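Superantigen-like protein SSL10 (Staphylococcus aureus subsp. aureus, PDB 6LWT) probably inhibits classical complement activation by binding the Fc region of human IgG, and probably slows plasma clotting by binding prothrombin and a coagulation factor. Local coordinates at residues K79-K82 / H83-Y87; S61-Q65 / R66-G70; E135-Y138 / K139-H143. All coordinates share one frame; numbering follows the deposited sequence.

Interaction 1 of 3, residues K79-K82 / H83-Y87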
loop_
_atom_site.group_PDB
_atom_site.type_symbol
_atom_site.label_atom_id
_atom_site.label_comp_id
_atom_site.label_asym_id
_atom_site.label_seq_id
_atom_site.Cartn_x
_atom_site.Cartn_y
_atom_site.Cartn_z
ATOM N N LYS A 79 -3.390 -11.834 -8.648
ATOM C CA LYS A 79 -4.069 -12.914 -9.375
ATOM C C LYS A 79 -4.166 -14.181 -8.544
ATOM O O LYS A 79 -3.503 -14.335 -7.508
ATOM C CB LYS A 79 -3.367 -13.220 -10.712
ATOM C CG LYS A 79 -1.921 -13.693 -10.603
ATOM C CD LYS A 79 -1.376 -14.047 -11.989
ATOM C CE LYS A 79 -0.330 -15.156 -11.970
ATOM N NZ LYS A 79 1.053 -14.628 -12.086
ATOM N N ARG A 80 -5.019 -15.086 -9.012
ATOM C CA ARG A 80 -5.161 -16.430 -8.462
ATOM C C ARG A 80 -5.081 -17.370 -9.665
ATOM O O ARG A 80 -5.829 -17.196 -10.620
ATOM C CB ARG A 80 -6.511 -16.553 -7.757
ATOM C CG ARG A 80 -6.862 -17.946 -7.243
ATOM C CD ARG A 80 -8.365 -18.189 -7.299
ATOM N NE ARG A 80 -8.757 -19.298 -6.422
ATOM C CZ ARG A 80 -9.866 -19.362 -5.676
ATOM N NH1 ARG A 80 -10.079 -20.436 -4.917
ATOM N NH2 ARG A 80 -10.758 -18.369 -5.650
ATOM N N ASP A 81 -4.168 -18.339 -9.636
ATOM C CA ASP A 81 -3.978 -19.240 -10.796
ATOM C C ASP A 81 -4.810 -20.524 -10.650
ATOM O O ASP A 81 -5.504 -20.715 -9.635
ATOM C CB ASP A 81 -2.480 -19.525 -11.050
ATOM C CG ASP A 81 -1.853 -20.442 -10.022
ATOM O OD1 ASP A 81 -2.550 -20.987 -9.140
ATOM O OD2 ASP A 81 -0.622 -20.629 -10.082
ATOM N N LYS A 82 -4.712 -21.384 -11.670
ATOM C CA LYS A 82 -5.364 -22.716 -11.719
ATOM C C LYS A 82 -5.153 -23.589 -10.495
ATOM O O LYS A 82 -6.024 -24.367 -10.139
ATOM C CB LYS A 82 -4.834 -23.565 -12.886
ATOM C CG LYS A 82 -4.603 -22.864 -14.208
ATOM C CD LYS A 82 -4.490 -23.827 -15.377
ATOM C CE LYS A 82 -3.412 -24.869 -15.148
ATOM N NZ LYS A 82 -3.131 -25.587 -16.421
ATOM N N HIS A 83 -3.973 -23.493 -9.888
ATOM C CA HIS A 83 -3.628 -24.312 -8.733
ATOM C C HIS A 83 -4.056 -23.691 -7.407
ATOM O O HIS A 83 -3.685 -24.198 -6.365
ATOM C CB HIS A 83 -2.128 -24.584 -8.727
ATOM C CG HIS A 83 -1.599 -25.007 -10.057
ATOM N ND1 HIS A 83 -1.686 -26.305 -10.513
ATOM C CD2 HIS A 83 -1.013 -24.298 -11.051
ATOM C CE1 HIS A 83 -1.158 -26.381 -11.721
ATOM N NE2 HIS A 83 -0.742 -25.177 -12.071
ATOM N N ASP A 84 -4.845 -22.616 -7.451
ATOM C CA ASP A 84 -5.261 -21.855 -6.266
ATOM C C ASP A 84 -4.069 -21.278 -5.480
ATOM O O ASP A 84 -4.071 -21.229 -4.250
ATOM C CB ASP A 84 -6.206 -22.686 -5.397
ATOM C CG ASP A 84 -7.468 -23.084 -6.157
ATOM O OD1 ASP A 84 -8.227 -22.172 -6.561
ATOM O OD2 ASP A 84 -7.674 -24.294 -6.379
ATOM N N ILE A 85 -3.053 -20.850 -6.219
ATOM C CA ILE A 85 -1.977 -20.041 -5.643
ATOM C C ILE A 85 -2.421 -18.580 -5.787
ATOM O O ILE A 85 -2.816 -18.153 -6.863
ATOM C CB ILE A 85 -0.622 -20.300 -6.325
ATOM C CG1 ILE A 85 -0.184 -21.756 -6.062
ATOM C CG2 ILE A 85 0.438 -19.333 -5.781
ATOM C CD1 ILE A 85 0.995 -22.232 -6.894
ATOM N N PHE A 86 -2.349 -17.831 -4.691
ATOM C CA PHE A 86 -2.757 -16.426 -4.671
ATOM C C PHE A 86 -1.480 -15.588 -4.663
ATOM O O PHE A 86 -0.642 -15.784 -3.795
ATOM C CB PHE A 86 -3.602 -16.157 -3.433
ATOM C CG PHE A 86 -4.961 -16.803 -3.476
ATOM C CD1 PHE A 86 -5.119 -18.156 -3.200
ATOM C CD2 PHE A 86 -6.083 -16.059 -3.818
ATOM C CE1 PHE A 86 -6.371 -18.751 -3.237
ATOM C CE2 PHE A 86 -7.342 -16.647 -3.863
ATOM C CZ PHE A 86 -7.480 -17.999 -3.575
ATOM N N TYR A 87 -1.340 -14.675 -5.626
ATOM C CA TYR A 87 -0.095 -13.930 -5.823
ATOM C C TYR A 87 -0.225 -12.506 -5.311
ATOM O O TYR A 87 -1.229 -11.831 -5.573
ATOM C CB TYR A 87 0.320 -13.889 -7.296
ATOM C CG TYR A 87 0.631 -15.246 -7.848
ATOM C CD1 TYR A 87 -0.398 -16.110 -8.239
ATOM C CD2 TYR A 87 1.940 -15.697 -7.951
ATOM C CE1 TYR A 87 -0.122 -17.374 -8.722
ATOM C CE2 TYR A 87 2.223 -16.961 -8.446
ATOM C CZ TYR A 87 1.194 -17.799 -8.825
ATOM O OH TYR A 87 1.491 -19.070 -9.308
#
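D81 OD2 accepts the hydroxyl proton of Y87, with OH 2.7 Å from OD2, while D81 OD1 takes the amide of I85, N to OD1 3.0 Å, together with a weak, bent bond from the amide of H83. Y87 OH and I85 N both approach from above the carboxylate plane rather than within it. What brings the group over these donors is the first torsion of D81, which holds CG between the backbone N and the carbonyl carbon (chi1 72°). The main chain closes a type I turn from D81 to D84, with D84 N 3.0 Å from D81 O, and D81 N bonds to I85 O.

On the face of the hairpin that carries R80 and F86, R80 forms a salt bridge with D84, NE to OD1 2.9 Å, using the anti lone pair of the carboxylate; the bond from NH1 to the same oxygen is weak. F86 lies alongside, its CZ 3.4 Å from R80 NE and over the centre of one guanidinium face, while R80 CG makes a CH-pi contact with the phenyl face. On the other side, K79 folds across the ring of Y87, its NZ 4.2 Å from the centroid and 5° off the normal in a cation-pi contact. I85 CG2 covers the opposite ring face, and I85 and Y87 also touch Q52 of strand 49-54.

Both carboxylates are thus engaged in this exposed hairpin between strands 79-80 and 85-93. The three amide and hydroxyl donors around D81 would stabilise its negative charge. At the surface, K79 sets its cation over an aromatic face, whereas R80 pairs its charge with D84 and has one guanidinium face covered by the rim of the F86 ring.

Interaction 2 of 3, residues S61-Q65 / R66-G70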
loop_
_atom_site.group_PDB
_atom_site.type_symbol
_atom_site.label_atom_id
_atom_site.label_comp_id
_atom_site.label_asym_id
_atom_site.label_seq_id
_atom_site.Cartn_x
_atom_site.Cartn_y
_atom_site.Cartn_z
ATOM N N SER A 61 18.303 -7.084 -0.765
ATOM C CA SER A 61 19.250 -7.019 0.359
ATOM C C SER A 61 18.657 -7.398 1.716
ATOM O O SER A 61 19.384 -7.869 2.597
ATOM C CB SER A 61 19.867 -5.623 0.463
ATOM O OG SER A 61 20.913 -5.490 -0.467
ATOM N N LYS A 62 17.358 -7.171 1.901
ATOM C CA LYS A 62 16.699 -7.542 3.159
ATOM C C LYS A 62 16.436 -9.048 3.260
ATOM O O LYS A 62 16.379 -9.598 4.373
ATOM C CB LYS A 62 15.398 -6.753 3.331
ATOM C CG LYS A 62 15.643 -5.265 3.549
ATOM C CD LYS A 62 14.349 -4.469 3.662
ATOM C CE LYS A 62 13.643 -4.382 2.313
ATOM N NZ LYS A 62 12.516 -3.416 2.330
ATOM N N PHE A 63 16.274 -9.702 2.108
ATOM C CA PHE A 63 15.902 -11.113 2.037
ATOM C C PHE A 63 17.044 -11.966 1.464
ATOM O O PHE A 63 17.017 -12.357 0.314
ATOM C CB PHE A 63 14.596 -11.263 1.229
ATOM C CG PHE A 63 13.445 -10.492 1.822
ATOM C CD1 PHE A 63 12.731 -10.999 2.901
ATOM C CD2 PHE A 63 13.114 -9.233 1.343
ATOM C CE1 PHE A 63 11.699 -10.277 3.476
ATOM C CE2 PHE A 63 12.074 -8.509 1.910
ATOM C CZ PHE A 63 11.375 -9.026 2.986
ATOM N N GLN A 64 18.032 -12.254 2.309
ATOM C CA GLN A 64 19.226 -13.036 1.940
ATOM C C GLN A 64 19.304 -14.403 2.653
ATOM O O GLN A 64 20.404 -14.953 2.821
ATOM C CB GLN A 64 20.504 -12.243 2.264
ATOM C CG GLN A 64 20.563 -10.822 1.725
ATOM C CD GLN A 64 21.873 -10.112 2.073
ATOM O OE1 GLN A 64 21.877 -9.033 2.681
ATOM N NE2 GLN A 64 22.996 -10.717 1.685
ATOM N N GLN A 65 18.163 -14.939 3.092
ATOM C CA GLN A 65 18.116 -16.288 3.661
ATOM C C GLN A 65 16.960 -17.090 3.059
ATOM O O GLN A 65 16.171 -16.555 2.277
ATOM C CB GLN A 65 18.070 -16.251 5.202
ATOM C CG GLN A 65 16.945 -15.440 5.833
ATOM C CD GLN A 65 16.886 -15.522 7.365
ATOM O OE1 GLN A 65 16.019 -14.906 7.988
ATOM N NE2 GLN A 65 17.787 -16.286 7.973
ATOM N N ARG A 66 16.884 -18.370 3.411
ATOM C CA ARG A 66 15.926 -19.293 2.798
ATOM C C ARG A 66 14.628 -19.525 3.574
ATOM O O ARG A 66 13.635 -19.935 2.966
ATOM C CB ARG A 66 16.599 -20.632 2.461
ATOM C CG ARG A 66 17.212 -20.634 1.067
ATOM C CD ARG A 66 17.979 -21.909 0.766
ATOM N NE ARG A 66 19.253 -21.961 1.497
ATOM C CZ ARG A 66 19.580 -22.810 2.481
ATOM N NH1 ARG A 66 18.740 -23.755 2.914
ATOM N NH2 ARG A 66 20.788 -22.715 3.045
ATOM N N SER A 67 14.632 -19.315 4.889
ATOM C CA SER A 67 13.413 -19.434 5.685
ATOM C C SER A 67 13.266 -18.264 6.666
ATOM O O SER A 67 14.261 -17.723 7.151
ATOM C CB SER A 67 13.332 -20.798 6.388
ATOM O OG SER A 67 14.038 -20.824 7.607
ATOM N N TYR A 68 12.015 -17.879 6.926
ATOM C CA TYR A 68 11.687 -16.695 7.729
ATOM C C TYR A 68 10.623 -17.049 8.735
ATOM O O TYR A 68 9.793 -17.925 8.468
ATOM C CB TYR A 68 11.186 -15.554 6.829
ATOM C CG TYR A 68 12.218 -15.117 5.813
ATOM C CD1 TYR A 68 12.351 -15.787 4.602
ATOM C CD2 TYR A 68 13.075 -14.055 6.074
ATOM C CE1 TYR A 68 13.307 -15.416 3.677
ATOM C CE2 TYR A 68 14.042 -13.675 5.153
ATOM C CZ TYR A 68 14.152 -14.363 3.950
ATOM O OH TYR A 68 15.108 -13.992 3.025
ATOM N N GLU A 69 10.666 -16.371 9.885
ATOM C CA GLU A 69 9.619 -16.415 10.899
ATOM C C GLU A 69 9.275 -14.973 11.294
ATOM O O GLU A 69 10.087 -14.067 11.123
ATOM C CB GLU A 69 10.082 -17.188 12.140
ATOM C CG GLU A 69 10.452 -18.645 11.879
ATOM C CD GLU A 69 10.612 -19.465 13.162
ATOM O OE1 GLU A 69 11.124 -18.925 14.174
ATOM O OE2 GLU A 69 10.232 -20.660 13.158
ATOM N N GLY A 70 8.069 -14.787 11.813
ATOM C CA GLY A 70 7.611 -13.496 12.340
ATOM C C GLY A 70 7.455 -12.366 11.338
ATOM O O GLY A 70 7.592 -11.189 11.705
#
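The hydroxyl of Y68 reaches back to the loop that precedes its strand and accepts the amide of Q65, N to OH 3.2 Å, at an N-H...O angle of 158°. The carbonyl of the same residue is close as well, with Q65 O 2.9 Å from Y68 OH. F63 packs against this end of the tyrosine: its CB lies 3.3 Å from Y68 OH, and the edge of its ring turns toward the tyrosine face in an offset edge-to-face pair. The centroids are 5.6 Å apart and the planes meet at 65°, with F63 CD1 3.7 Å from Y68 CE2.

Q65 adds its aliphatic part to the contact. With CG set between the backbone N and the carbonyl carbon (chi1 56°), the side chain crosses the tyrosine, bringing Q65 CG to 3.5 Å from Y68 CE2; its amide plane stands almost perpendicular to the ring. Y68 thereby receives a polar contact at its hydroxyl and carbon contacts from both F63 and Q65.

Strand 32-37 positions this group from outside. Backbone hydrogen bonds join R66 to K36 and Y68 to A34, and the side chains of F63 and Y68 both touch K36. Q94 also meets the two aromatic residues, while L55 packs on F63; both aromatic residues are buried, while Q65 and R66 are exposed. The contact is a local offset edge-to-face aromatic pair, with a backbone amide bonded to the tyrosine hydroxyl, where the loop after strand 49-54 runs into strand 67-69, which pairs antiparallel with strand 32-37 in the OB-fold domain of this toxin family.

Interaction 3 of 3, residues E135-Y138 / K139-H143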
loop_
_atom_site.group_PDB
_atom_site.type_symbol
_atom_site.label_atom_id
_atom_site.label_comp_id
_atom_site.label_asym_id
_atom_site.label_seq_id
_atom_site.Cartn_x
_atom_site.Cartn_y
_atom_site.Cartn_z
ATOM N N GLU A 135 1.133 -0.805 1.542
ATOM C CA GLU A 135 -0.031 -0.812 2.434
ATOM C C GLU A 135 -0.591 0.596 2.614
ATOM O O GLU A 135 -1.811 0.788 2.630
ATOM C CB GLU A 135 0.344 -1.405 3.800
ATOM C CG GLU A 135 -0.843 -1.513 4.742
ATOM C CD GLU A 135 -0.539 -2.173 6.080
ATOM O OE1 GLU A 135 0.466 -2.901 6.215
ATOM O OE2 GLU A 135 -1.349 -1.976 7.007
ATOM N N LEU A 136 0.301 1.574 2.735
ATOM C CA LEU A 136 -0.119 2.959 2.900
ATOM C C LEU A 136 -0.831 3.454 1.641
ATOM O O LEU A 136 -1.925 4.003 1.717
ATOM C CB LEU A 136 1.067 3.851 3.263
ATOM C CG LEU A 136 0.717 5.283 3.697
ATOM C CD1 LEU A 136 -0.394 5.338 4.739
ATOM C CD2 LEU A 136 1.977 5.948 4.210
ATOM N N ASP A 137 -0.237 3.179 0.485
ATOM C CA ASP A 137 -0.860 3.497 -0.800
ATOM C C ASP A 137 -2.256 2.890 -0.901
ATOM O O ASP A 137 -3.235 3.604 -1.156
ATOM C CB ASP A 137 0.017 3.001 -1.949
ATOM C CG ASP A 137 -0.653 3.112 -3.303
ATOM O OD1 ASP A 137 -0.837 4.249 -3.808
ATOM O OD2 ASP A 137 -0.988 2.049 -3.885
ATOM N N TYR A 138 -2.335 1.588 -0.688
ATOM C CA TYR A 138 -3.604 0.874 -0.810
ATOM C C TYR A 138 -4.679 1.408 0.129
ATOM O O TYR A 138 -5.798 1.691 -0.303
ATOM C CB TYR A 138 -3.425 -0.622 -0.575
ATOM C CG TYR A 138 -4.646 -1.414 -0.988
ATOM C CD1 TYR A 138 -5.751 -1.539 -0.138
ATOM C CD2 TYR A 138 -4.704 -2.024 -2.235
ATOM C CE1 TYR A 138 -6.871 -2.250 -0.530
ATOM C CE2 TYR A 138 -5.823 -2.737 -2.635
ATOM C CZ TYR A 138 -6.888 -2.853 -1.785
ATOM O OH TYR A 138 -7.986 -3.568 -2.197
ATOM N N LYS A 139 -4.347 1.519 1.407
ATOM C CA LYS A 139 -5.333 1.934 2.382
ATOM C C LYS A 139 -5.747 3.398 2.197
ATOM O O LYS A 139 -6.908 3.725 2.419
ATOM C CB LYS A 139 -4.843 1.706 3.796
ATOM C CG LYS A 139 -4.836 0.240 4.164
ATOM C CD LYS A 139 -4.400 0.059 5.596
ATOM C CE LYS A 139 -4.689 -1.357 6.045
ATOM N NZ LYS A 139 -4.331 -1.518 7.472
ATOM N N LEU A 140 -4.804 4.259 1.810
ATOM C CA LEU A 140 -5.152 5.641 1.477
ATOM C C LEU A 140 -6.126 5.691 0.283
ATOM O O LEU A 140 -7.124 6.424 0.328
ATOM C CB LEU A 140 -3.911 6.490 1.213
ATOM C CG LEU A 140 -3.150 6.935 2.471
ATOM C CD1 LEU A 140 -1.784 7.516 2.118
ATOM C CD2 LEU A 140 -3.992 7.939 3.257
ATOM N N ARG A 141 -5.875 4.898 -0.758
ATOM C CA ARG A 141 -6.788 4.912 -1.895
ATOM C C ARG A 141 -8.156 4.364 -1.554
ATOM O O ARG A 141 -9.168 4.948 -1.962
ATOM C CB ARG A 141 -6.211 4.216 -3.121
ATOM C CG ARG A 141 -4.952 4.910 -3.596
ATOM C CD ARG A 141 -4.611 4.540 -5.021
ATOM N NE ARG A 141 -3.162 4.643 -5.296
ATOM C CZ ARG A 141 -2.629 4.801 -6.505
ATOM N NH1 ARG A 141 -1.310 4.822 -6.626
ATOM N NH2 ARG A 141 -3.393 4.913 -7.599
ATOM N N LYS A 142 -8.199 3.285 -0.788
ATOM C CA LYS A 142 -9.484 2.731 -0.341
ATOM C C LYS A 142 -10.288 3.740 0.470
ATOM O O LYS A 142 -11.511 3.879 0.269
ATOM C CB LYS A 142 -9.286 1.452 0.463
ATOM C CG LYS A 142 -10.581 0.672 0.692
ATOM C CD LYS A 142 -10.307 -0.631 1.432
ATOM C CE LYS A 142 -10.106 -0.379 2.918
ATOM N NZ LYS A 142 -10.125 -1.635 3.726
ATOM N N HIS A 143 -9.600 4.445 1.367
ATOM C CA HIS A 143 -10.185 5.583 2.101
ATOM C C HIS A 143 -10.783 6.638 1.172
ATOM O O HIS A 143 -11.929 7.065 1.375
ATOM C CB HIS A 143 -9.132 6.197 3.040
ATOM C CG HIS A 143 -9.642 7.330 3.878
ATOM N ND1 HIS A 143 -9.379 8.650 3.579
ATOM C CD2 HIS A 143 -10.408 7.342 4.996
ATOM C CE1 HIS A 143 -9.958 9.426 4.472
ATOM N NE2 HIS A 143 -10.586 8.662 5.349
#
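D137 and R141 are joined one helical turn apart by a side-on grip in which NE and NH1 of the arginine share a single oxygen. R141 NE lies 2.8 Å and NH1 2.9 Å from D137 OD1, which sits in the guanidinium plane. Both nitrogens come in on the syn side of that oxygen, NE clearly tilted from the carboxylate plane and NH1 less so. The carboxylate itself stands almost upright to the guanidinium, at 84°. Its other oxygen, OD2, hydrogen-bonds to Y22 OH, while R141 NH2 is taken by Y151 OH and S176 O.

E135 and K139 run side by side and form a second salt bridge, OE2 to NZ 3.1 Å, the lysine on the anti side of the carboxylate and somewhat out of its plane. Both ends have further partners: E135 OE1 pairs with K128 and K139 NZ with E28. E135 is extended, with CG anti to the backbone N (chi1 -177°), bringing OE2 alongside the lysine tip.

The carbonyls of residues 135 to 138 accept the amides of residues 139 to 142, as in L140 N to L136 O at 2.9 Å. L136 and L140 meet through their CD1 atoms, 3.7 Å apart, and both lie on I162 of strand 159-164. Y22 and E28 join the helix to helix 14-22 and strand 26-30. The buried E135, D137 and R141 and the partly exposed K139 all face opposite charges, which probably favours their ionised forms.

How the interactions relate
Interactions 1 and 2 reach the same sheet of the OB-fold domain, their centres about 23 Å apart, whereas interaction 3 lies on helix 133-148 in the beta-grasp part of the chain. Interaction 1 is a surface contact and interaction 2 is partly buried; interaction 3 is buried, its centre about 6 Å from that of the chain. None touches another. The chemistry changes accordingly: the exposed hairpin combines one ion pair, a carboxylate that collects hydroxyl and amide donors, and a lysine over a tyrosine face; the loop at 61-65 relies on an aromatic pair and one backbone-to-hydroxyl bond, and the helix has salt bridges extended by partners from other elements.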